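Cellulosomal scaffoldin (Bacteroides cellulosolvens, PDB 1TYJ) carries a type-II cohesin module, a beta sandwich that binds dockerin and so probably docks partner proteins in the cellulosome. Local coordinates at residues V3-D8 and V18-N23; T59-G64 and L86-L91; L128-N133 and V161-L166. All blocks are in the same frame, centred on the assembly; numbering follows the deposited sequence. Where two conformers were deposited one is given.

Interaction 1 of 3, residues V3-D8 and V18-N23; sequences VLTAID and VTLTIN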
loop_
_atom_site.group_PDB
_atom_site.type_symbol
_atom_site.label_atom_id
_atom_site.label_comp_id
_atom_site.label_asym_id
_atom_site.label_seq_id
_atom_site.Cartn_x
_atom_site.Cartn_y
_atom_site.Cartn_z
ATOM N N VAL A 3 1.721 8.036 -6.471
ATOM C CA VAL A 3 1.261 7.195 -5.364
ATOM C C VAL A 3 1.394 8.092 -4.152
ATOM O O VAL A 3 2.435 8.759 -3.961
ATOM C CB VAL A 3 2.152 5.945 -5.214
ATOM C CG1 VAL A 3 1.796 5.198 -3.915
ATOM C CG2 VAL A 3 2.025 5.051 -6.441
ATOM N N LEU A 4 0.343 8.168 -3.337
ATOM C CA LEU A 4 0.435 9.023 -2.158
ATOM C C LEU A 4 -0.433 8.484 -1.052
ATOM O O LEU A 4 -1.290 7.617 -1.297
ATOM C CB LEU A 4 0.062 10.461 -2.500
ATOM C CG LEU A 4 -1.400 10.758 -2.816
ATOM C CD1 LEU A 4 -1.590 12.280 -2.944
ATOM C CD2 LEU A 4 -1.897 10.095 -4.069
ATOM N N THR A 5 -0.200 8.979 0.160
ATOM C CA THR A 5 -0.828 8.366 1.347
ATOM C C THR A 5 -1.451 9.352 2.301
ATOM O O THR A 5 -1.187 10.554 2.231
ATOM C CB THR A 5 0.186 7.481 2.123
ATOM O OG1 THR A 5 1.223 8.288 2.740
ATOM C CG2 THR A 5 0.831 6.471 1.177
ATOM N N ALA A 6 -2.274 8.817 3.202
ATOM C CA ALA A 6 -2.902 9.621 4.261
ATOM C C ALA A 6 -2.808 8.811 5.529
ATOM O O ALA A 6 -2.936 7.566 5.508
ATOM C CB ALA A 6 -4.360 9.900 3.949
ATOM N N ILE A 7 -2.572 9.527 6.625
ATOM C CA ILE A 7 -2.513 8.936 7.969
ATOM C C ILE A 7 -3.745 9.404 8.754
ATOM O O ILE A 7 -4.039 10.602 8.794
ATOM C CB ILE A 7 -1.190 9.345 8.675
ATOM C CG1 ILE A 7 -0.004 8.766 7.910
ATOM C CG2 ILE A 7 -1.200 8.880 10.126
ATOM C CD1 ILE A 7 1.360 9.257 8.428
ATOM N N ASP A 8 -4.480 8.471 9.374
ATOM C CA ASP A 8 -5.748 8.865 10.028
ATOM C C ASP A 8 -5.519 9.667 11.286
ATOM O O ASP A 8 -6.174 10.698 11.484
ATOM C CB ASP A 8 -6.702 7.688 10.276
ATOM C CG ASP A 8 -6.076 6.519 11.059
ATOM O OD1 ASP A 8 -4.866 6.498 11.363
ATOM O OD2 ASP A 8 -6.863 5.584 11.354
ATOM N N VAL A 18 -2.942 2.859 13.990
ATOM C CA VAL A 18 -2.827 3.963 13.049
ATOM C C VAL A 18 -2.849 3.361 11.653
ATOM O O VAL A 18 -2.212 2.328 11.423
ATOM C CB VAL A 18 -1.495 4.784 13.314
ATOM C CG1 VAL A 18 -0.235 3.884 13.456
ATOM C CG2 VAL A 18 -1.306 5.867 12.229
ATOM N N THR A 19 -3.624 3.979 10.759
ATOM C CA THR A 19 -3.811 3.426 9.417
ATOM C C THR A 19 -3.190 4.304 8.329
ATOM O O THR A 19 -3.419 5.525 8.304
ATOM C CB THR A 19 -5.297 3.180 9.175
ATOM O OG1 THR A 19 -5.769 2.261 10.170
ATOM C CG2 THR A 19 -5.584 2.616 7.765
ATOM N N LEU A 20 -2.382 3.673 7.475
ATOM C CA LEU A 20 -1.882 4.286 6.255
ATOM C C LEU A 20 -2.852 3.930 5.123
ATOM O O LEU A 20 -2.951 2.760 4.731
ATOM C CB LEU A 20 -0.509 3.690 5.934
ATOM C CG LEU A 20 0.261 4.333 4.757
ATOM C CD1 LEU A 20 0.700 5.764 5.153
ATOM C CD2 LEU A 20 1.480 3.496 4.342
ATOM N N THR A 21 -3.564 4.925 4.598
ATOM C CA THR A 21 -4.378 4.709 3.418
ATOM C C THR A 21 -3.499 5.057 2.211
ATOM O O THR A 21 -2.834 6.122 2.190
ATOM C CB THR A 21 -5.619 5.587 3.467
ATOM O OG1 THR A 21 -6.470 5.172 4.554
ATOM C CG2 THR A 21 -6.405 5.475 2.149
ATOM N N ILE A 22 -3.451 4.141 1.234
ATOM C CA ILE A 22 -2.548 4.309 0.075
ATOM C C ILE A 22 -3.411 4.574 -1.129
ATOM O O ILE A 22 -4.310 3.775 -1.443
ATOM C CB ILE A 22 -1.689 3.068 -0.182
ATOM C CG1 ILE A 22 -0.856 2.695 1.072
ATOM C CG2 ILE A 22 -0.797 3.281 -1.444
ATOM C CD1 ILE A 22 -0.239 1.301 1.012
ATOM N N ASN A 23 -3.164 5.725 -1.755
ATOM C CA ASN A 23 -3.925 6.194 -2.924
ATOM C C ASN A 23 -3.074 6.215 -4.190
ATOM O O ASN A 23 -1.841 6.308 -4.130
ATOM C CB ASN A 23 -4.448 7.627 -2.649
ATOM C CG ASN A 23 -5.240 7.702 -1.336
ATOM O OD1 ASN A 23 -6.177 6.962 -1.153
ATOM N ND2 ASN A 23 -4.815 8.578 -0.403
HETATM O O HOH W 1 -6.396 3.368 12.541
#
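L4 and N23 open an antiparallel pairing between strand 3-7 and strand 18-23, neighbours in one sheet of the cohesin beta sandwich. The strand axes come within 4.7 Å of each other, and the two directions differ by 154°, the twist expected of such a sheet.

Backbone bonds hold the register. L4 and N23 form one hydrogen-bonded pair and A6 and T21 the next; N23 N reaches L4 O at 2.7 Å, almost in line with the carbonyl bond. T5 with I22 and I7 with L20 are the non-hydrogen-bonded pairs between and after them. Here the alpha carbons lend weaker help, as where T5 CA lies 3.1 Å from T21 O.

The apolar contacts lie on the face that carries V3, T5, I7, V18, L20 and I22, which looks into the sandwich toward L128 and F131. L20 sends CD1 across to T5, 3.5 Å from T5 CB, because its CG is anti to the backbone N (chi1 -173°) and chi2 turns the branch toward the neighbouring strand. I7 CG2 meets V18 CG2 at 3.7 Å, while the valine and isoleucine at the other end, V3 and I22, lie side by side. On the other face L4 CD2 rests against N23 CB, and T21 and N23 continue onto A109 of strand 108-117.

Past the last bridge the polar contacts pass to a side chain. D8 N gives T19 O only a weak bond, but T19 N points back at D8 OD1 in a nearly straight bond of 2.9 Å (175°), arriving from above the carboxylate plane. T19 OG1 has a further hydrogen bond to T114 OG1, and one water joins it to the second carboxylate oxygen, lying 2.7 Å from T19 OG1 and 2.6 Å from D8 OD2.

Interaction 2 of 3, residues T59-G64 and L86-L91; sequences TMPDYG and LNFGRL. With MOH (methanol), chain G.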
loop_
_atom_site.group_PDB
_atom_site.type_symbol
_atom_site.label_atom_id
_atom_site.label_comp_id
_atom_site.label_asym_id
_atom_site.label_seq_id
_atom_site.Cartn_x
_atom_site.Cartn_y
_atom_site.Cartn_z
ATOM N N THR A 59 -0.731 -12.216 5.225
ATOM C CA THR A 59 -1.948 -11.408 5.409
ATOM C C THR A 59 -2.097 -10.321 4.349
ATOM O O THR A 59 -1.211 -9.482 4.193
ATOM C CB THR A 59 -1.949 -10.758 6.805
ATOM O OG1 THR A 59 -1.844 -11.788 7.802
ATOM C CG2 THR A 59 -3.270 -10.006 7.003
ATOM N N MET A 60 -3.232 -10.297 3.654
ATOM C CA MET A 60 -3.491 -9.223 2.706
ATOM C C MET A 60 -3.967 -7.968 3.457
ATOM O O MET A 60 -4.877 -8.056 4.308
ATOM C CB MET A 60 -4.598 -9.626 1.729
ATOM C CG MET A 60 -4.778 -8.651 0.585
ATOM S SD MET A 60 -3.345 -8.625 -0.534
ATOM C CE MET A 60 -3.752 -7.153 -1.523
ATOM N N PRO A 61 -3.376 -6.781 3.145
ATOM C CA PRO A 61 -3.940 -5.537 3.681
ATOM C C PRO A 61 -5.388 -5.266 3.300
ATOM O O PRO A 61 -5.960 -5.928 2.428
ATOM C CB PRO A 61 -3.047 -4.441 3.068
ATOM C CG PRO A 61 -1.668 -5.189 2.829
ATOM C CD PRO A 61 -2.156 -6.552 2.335
ATOM N N ASP A 62 -5.994 -4.292 3.965
ATOM C CA ASP A 62 -7.366 -3.938 3.679
ATOM C C ASP A 62 -7.486 -3.338 2.285
ATOM O O ASP A 62 -6.560 -2.743 1.769
ATOM C CB ASP A 62 -7.899 -2.942 4.719
ATOM C CG ASP A 62 -7.823 -3.489 6.141
ATOM O OD1 ASP A 62 -8.646 -4.350 6.505
ATOM O OD2 ASP A 62 -6.877 -3.107 6.881
ATOM N N TYR A 63 -8.658 -3.512 1.674
ATOM C CA TYR A 63 -8.912 -2.928 0.386
ATOM C C TYR A 63 -9.277 -1.428 0.482
ATOM O O TYR A 63 -9.646 -0.906 1.555
ATOM C CB TYR A 63 -10.047 -3.676 -0.305
ATOM C CG TYR A 63 -9.794 -5.135 -0.599
ATOM C CD1 TYR A 63 -10.811 -6.072 -0.398
ATOM C CD2 TYR A 63 -8.554 -5.586 -1.118
ATOM C CE1 TYR A 63 -10.629 -7.427 -0.697
ATOM C CE2 TYR A 63 -8.334 -6.961 -1.369
ATOM C CZ TYR A 63 -9.385 -7.867 -1.176
ATOM O OH TYR A 63 -9.241 -9.211 -1.457
ATOM N N GLY A 64 -9.101 -0.750 -0.655
ATOM C CA GLY A 64 -9.590 0.601 -0.873
ATOM C C GLY A 64 -10.839 0.526 -1.736
ATOM O O GLY A 64 -11.547 -0.494 -1.756
ATOM N N LEU A 86 6.678 -5.331 4.096
ATOM C CA LEU A 86 5.399 -5.758 3.537
ATOM C C LEU A 86 5.543 -5.807 2.027
ATOM O O LEU A 86 6.064 -4.884 1.432
ATOM C CB LEU A 86 4.304 -4.759 3.890
ATOM C CG LEU A 86 4.042 -4.591 5.393
ATOM C CD1 LEU A 86 3.153 -3.379 5.627
ATOM C CD2 LEU A 86 3.436 -5.864 5.984
ATOM N N ASN A 87 5.014 -6.844 1.380
ATOM C CA ASN A 87 5.070 -6.903 -0.090
ATOM C C ASN A 87 3.721 -7.477 -0.515
ATOM O O ASN A 87 3.371 -8.608 -0.108
ATOM C CB ASN A 87 6.176 -7.831 -0.570
ATOM C CG ASN A 87 6.340 -7.837 -2.105
ATOM O OD1 ASN A 87 6.121 -6.849 -2.779
ATOM N ND2 ASN A 87 6.745 -8.947 -2.638
ATOM N N PHE A 88 2.957 -6.695 -1.274
ATOM C CA PHE A 88 1.631 -7.160 -1.655
ATOM C C PHE A 88 1.170 -6.432 -2.893
ATOM O O PHE A 88 1.749 -5.412 -3.305
ATOM C CB PHE A 88 0.624 -6.915 -0.492
ATOM C CG PHE A 88 0.528 -5.446 -0.063
ATOM C CD1 PHE A 88 -0.506 -4.622 -0.575
ATOM C CD2 PHE A 88 1.458 -4.900 0.840
ATOM C CE1 PHE A 88 -0.615 -3.280 -0.193
ATOM C CE2 PHE A 88 1.381 -3.551 1.209
ATOM C CZ PHE A 88 0.345 -2.738 0.710
ATOM N N GLY A 89 0.101 -6.926 -3.489
ATOM C CA GLY A 89 -0.375 -6.279 -4.703
ATOM C C GLY A 89 -1.765 -6.790 -5.021
ATOM O O GLY A 89 -2.227 -7.802 -4.455
ATOM N N ARG A 90 -2.406 -6.112 -5.972
ATOM C CA ARG A 90 -3.714 -6.522 -6.454
ATOM C C ARG A 90 -3.860 -6.045 -7.885
ATOM O O ARG A 90 -3.412 -4.946 -8.234
ATOM C CB ARG A 90 -4.829 -5.936 -5.574
ATOM C CG ARG A 90 -6.259 -6.318 -6.052
ATOM C CD ARG A 90 -7.266 -5.909 -4.965
ATOM N NE ARG A 90 -8.652 -6.027 -5.419
ATOM C CZ ARG A 90 -9.421 -7.099 -5.183
ATOM N NH1 ARG A 90 -8.934 -8.158 -4.516
ATOM N NH2 ARG A 90 -10.695 -7.108 -5.601
ATOM N N LEU A 91 -4.427 -6.890 -8.724
ATOM C CA LEU A 91 -4.589 -6.519 -10.142
ATOM C C LEU A 91 -5.811 -7.165 -10.762
ATOM O O LEU A 91 -6.269 -8.216 -10.319
ATOM C CB LEU A 91 -3.340 -6.860 -10.935
ATOM C CG LEU A 91 -2.957 -8.319 -10.954
ATOM C CD1 LEU A 91 -3.598 -9.115 -12.080
ATOM C CD2 LEU A 91 -1.421 -8.384 -11.071
HETATM C C MOH G . -5.724 -13.270 4.802
HETATM O O MOH G . -5.030 -12.590 3.699
#
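The interior of the cohesin beta sandwich is closed here by segment 59-64, whose M60, P61 and Y63 come down on F88 and R90 of strand 86-91. The two pieces belong to different sheets: residues 62-63 pair weakly with strand 108-117, whereas strand 86-91 lies between strands 30-38 and 73-77. Side chains therefore carry the contact, with the nearest alpha carbons, those of M60 and F88, 7.0 Å apart.

P61 lies over one face of the F88 ring in a CH-pi contact. Its CG sits 3.5 Å from the centroid of the F88 ring and only 5° off the normal, practically over the middle. F88 CG stands between its own backbone N and carbonyl carbon (chi1 58°), which lifts the ring off the strand to meet the proline. Beside it M60, bent at chi2, brings CE to within 3.4 Å of G89 O and against F88 CD1. At the far side of M60 its backbone N donates to a methanol, probably left from crystallisation.

A second, more polar group lies at Y63. R90 runs out extended from CG to NE and places its guanidinium over a face of the Y63 ring as a cation-pi pair, R90 CZ being 4.3 Å from the centroid of the Y63 ring. The two planes are inclined at 49°. D75 ties both ends together, since it takes a salt bridge from R90 NH1 and a hydrogen bond with Y63 OH, while L67 O accepts from R90 NE. Y63 OH and R90 NH1 themselves are 3.2 Å apart, at an angle too poor for a hydrogen bond.

Interaction 3 of 3, residues L128-N133 and V161-L166; sequences LATFEN and VVQPGL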
loop_
_atom_site.group_PDB
_atom_site.type_symbol
_atom_site.label_atom_id
_atom_site.label_comp_id
_atom_site.label_asym_id
_atom_site.label_seq_id
_atom_site.Cartn_x
_atom_site.Cartn_y
_atom_site.Cartn_z
ATOM N N LEU A 128 5.987 6.787 9.222
ATOM C CA LEU A 128 5.107 5.622 9.457
ATOM C C LEU A 128 5.573 4.400 8.640
ATOM O O LEU A 128 5.556 3.240 9.126
ATOM C CB LEU A 128 3.666 5.971 9.113
ATOM C CG LEU A 128 2.651 4.834 9.343
ATOM C CD1 LEU A 128 2.739 4.304 10.792
ATOM C CD2 LEU A 128 1.223 5.324 9.043
ATOM N N ALA A 129 5.967 4.655 7.402
ATOM C CA ALA A 129 6.500 3.612 6.526
ATOM C C ALA A 129 7.207 4.285 5.373
ATOM O O ALA A 129 7.056 5.496 5.176
ATOM C CB ALA A 129 5.358 2.715 6.010
ATOM N N THR A 130 7.950 3.492 4.609
ATOM C CA THR A 130 8.571 3.957 3.384
ATOM C C THR A 130 8.302 2.980 2.224
ATOM O O THR A 130 8.303 1.767 2.428
ATOM C CB THR A 130 10.118 4.109 3.594
ATOM O OG1 THR A 130 10.699 2.846 3.889
ATOM C CG2 THR A 130 10.431 5.096 4.730
ATOM N N PHE A 131 8.074 3.501 1.016
ATOM C CA PHE A 131 8.059 2.635 -0.147
ATOM C C PHE A 131 9.522 2.491 -0.612
ATOM O O PHE A 131 10.187 3.502 -0.895
ATOM C CB PHE A 131 7.254 3.296 -1.266
ATOM C CG PHE A 131 5.776 3.408 -0.978
ATOM C CD1 PHE A 131 5.257 4.558 -0.391
ATOM C CD2 PHE A 131 4.896 2.400 -1.379
ATOM C CE1 PHE A 131 3.852 4.696 -0.149
ATOM C CE2 PHE A 131 3.492 2.510 -1.160
ATOM C CZ PHE A 131 2.969 3.661 -0.537
ATOM N N GLU A 132 10.034 1.268 -0.709
ATOM C CA GLU A 132 11.442 1.095 -1.102
ATOM C C GLU A 132 11.606 -0.186 -1.884
ATOM O O GLU A 132 10.996 -1.189 -1.538
ATOM C CB GLU A 132 12.315 0.965 0.141
ATOM C CG GLU A 132 12.557 2.205 0.946
ATOM C CD GLU A 132 13.530 1.936 2.100
ATOM O OE1 GLU A 132 14.561 1.241 1.857
ATOM O OE2 GLU A 132 13.255 2.407 3.236
ATOM N N ASN A 133 12.461 -0.152 -2.911
ATOM C CA ASN A 133 12.719 -1.318 -3.741
ATOM C C ASN A 133 13.163 -2.452 -2.843
ATOM O O ASN A 133 13.834 -2.232 -1.817
ATOM C CB ASN A 133 13.820 -0.994 -4.760
ATOM C CG ASN A 133 13.391 0.070 -5.811
ATOM O OD1 ASN A 133 14.226 0.805 -6.349
ATOM N ND2 ASN A 133 12.112 0.132 -6.109
ATOM N N VAL A 161 6.420 8.766 -6.385
ATOM C CA VAL A 161 5.939 8.163 -5.138
ATOM C C VAL A 161 6.151 9.176 -4.024
ATOM O O VAL A 161 7.295 9.554 -3.726
ATOM C CB VAL A 161 6.697 6.833 -4.854
ATOM C CG1 VAL A 161 6.326 6.234 -3.479
ATOM C CG2 VAL A 161 6.461 5.841 -5.987
ATOM N N VAL A 162 5.062 9.629 -3.412
ATOM C CA VAL A 162 5.162 10.564 -2.290
ATOM C C VAL A 162 5.262 9.762 -1.003
ATOM O O VAL A 162 4.338 9.050 -0.639
ATOM C CB VAL A 162 3.991 11.527 -2.233
ATOM C CG1 VAL A 162 4.193 12.594 -1.083
ATOM C CG2 VAL A 162 3.814 12.223 -3.628
ATOM N N GLN A 163 6.398 9.854 -0.328
ATOM C CA GLN A 163 6.649 8.986 0.847
ATOM C C GLN A 163 5.734 9.373 2.011
ATOM O O GLN A 163 5.437 10.553 2.189
ATOM C CB GLN A 163 8.146 9.098 1.259
ATOM C CG GLN A 163 9.147 8.495 0.240
ATOM C CD GLN A 163 9.029 6.967 0.110
ATOM O OE1 GLN A 163 8.510 6.277 1.021
ATOM N NE2 GLN A 163 9.495 6.436 -1.014
ATOM N N PRO A 164 5.271 8.384 2.810
ATOM C CA PRO A 164 4.436 8.702 3.964
ATOM C C PRO A 164 5.057 9.673 4.971
ATOM O O PRO A 164 6.318 9.795 5.097
ATOM C CB PRO A 164 4.236 7.347 4.639
ATOM C CG PRO A 164 4.318 6.336 3.461
ATOM C CD PRO A 164 5.462 6.935 2.630
ATOM N N GLY A 165 4.176 10.359 5.677
ATOM C CA GLY A 165 4.622 11.262 6.742
ATOM C C GLY A 165 4.864 10.590 8.084
ATOM O O GLY A 165 4.934 9.344 8.198
ATOM N N LEU A 166 5.047 11.443 9.096
ATOM C CA LEU A 166 5.445 10.969 10.411
ATOM C C LEU A 166 4.277 10.719 11.361
ATOM O O LEU A 166 3.178 11.268 11.205
ATOM C CB LEU A 166 6.363 12.014 11.067
ATOM C CG LEU A 166 7.558 12.538 10.278
ATOM C CD1 LEU A 166 8.525 13.259 11.256
ATOM C CD2 LEU A 166 8.290 11.567 9.464
HETATM O O HOH W 2 8.390 7.969 4.598
#
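Q163 OE1 takes the shortest polar bond between the segments, 2.8 Å from F131 N, and the same side-chain amide gives a second one back, Q163 NE2 lying 3.0 Å from F131 O. Both acceptors are met in the carbonyl plane on a lone pair. One glutamine thus occupies both polar groups of a single residue in strand 130-131, much as a neighbouring strand would. The fold back to the strand comes from Q163 itself, bent at chi2 (-67°), which carries its amide alongside the backbone of F131.

The chains run nearly opposite ways, 164° apart. At the other end L128 N donates to G165 O in a bond of 2.9 Å that is nearly straight at 172°. Between these grips P164 cannot donate, and a water gives one hydrogen each to A129 O and P164 O.

Beneath these polar bonds the CB of F131 points toward the 161-166 segment, and its ring packs against V161 and P164. V161 CG1 reaches F131 CD1 at 3.7 Å, and P164 CD approaches the same F131 CD1 at 3.8 Å, the proline crossing the phenylalanine at about a right angle. The ring continues into the sandwich against V3, T5 and I22, and meets F35 edge-to-face. Replacing F131 by an alanine is likely to leave V161 CG1 and P164 CD without the ring they pack on and F35 without its edge-to-face partner.

The chemistry implies a division of labour: the glutamine amide, L128 N and the water meet backbone polar groups where the irregular chain gives no regular strand pairing, while V161 and P164 pack on the buried F131 ring.

Along the chain the three contacts come in series, interaction 1 closing before interaction 2 opens and interaction 2 before interaction 3. Interaction 1 lies within one sheet, interaction 2 reaches from that sheet to the opposing one, and interaction 3 lays the loop after strand 160-161 along strand 126-131 of the second sheet. The centres of interactions 1 and 3 are about 10 Å apart, and those of interactions 1 and 2 about 13 Å. I22 CD1 packs on F88 CZ, T5 meets F131 and P164, and V3 O probably bonds V162 N. Interactions 2 and 3 do not touch; their nearest atoms are about 6 Å apart. Strand pair 3-8 and 18-23 thus connects both flanks of the cohesin core.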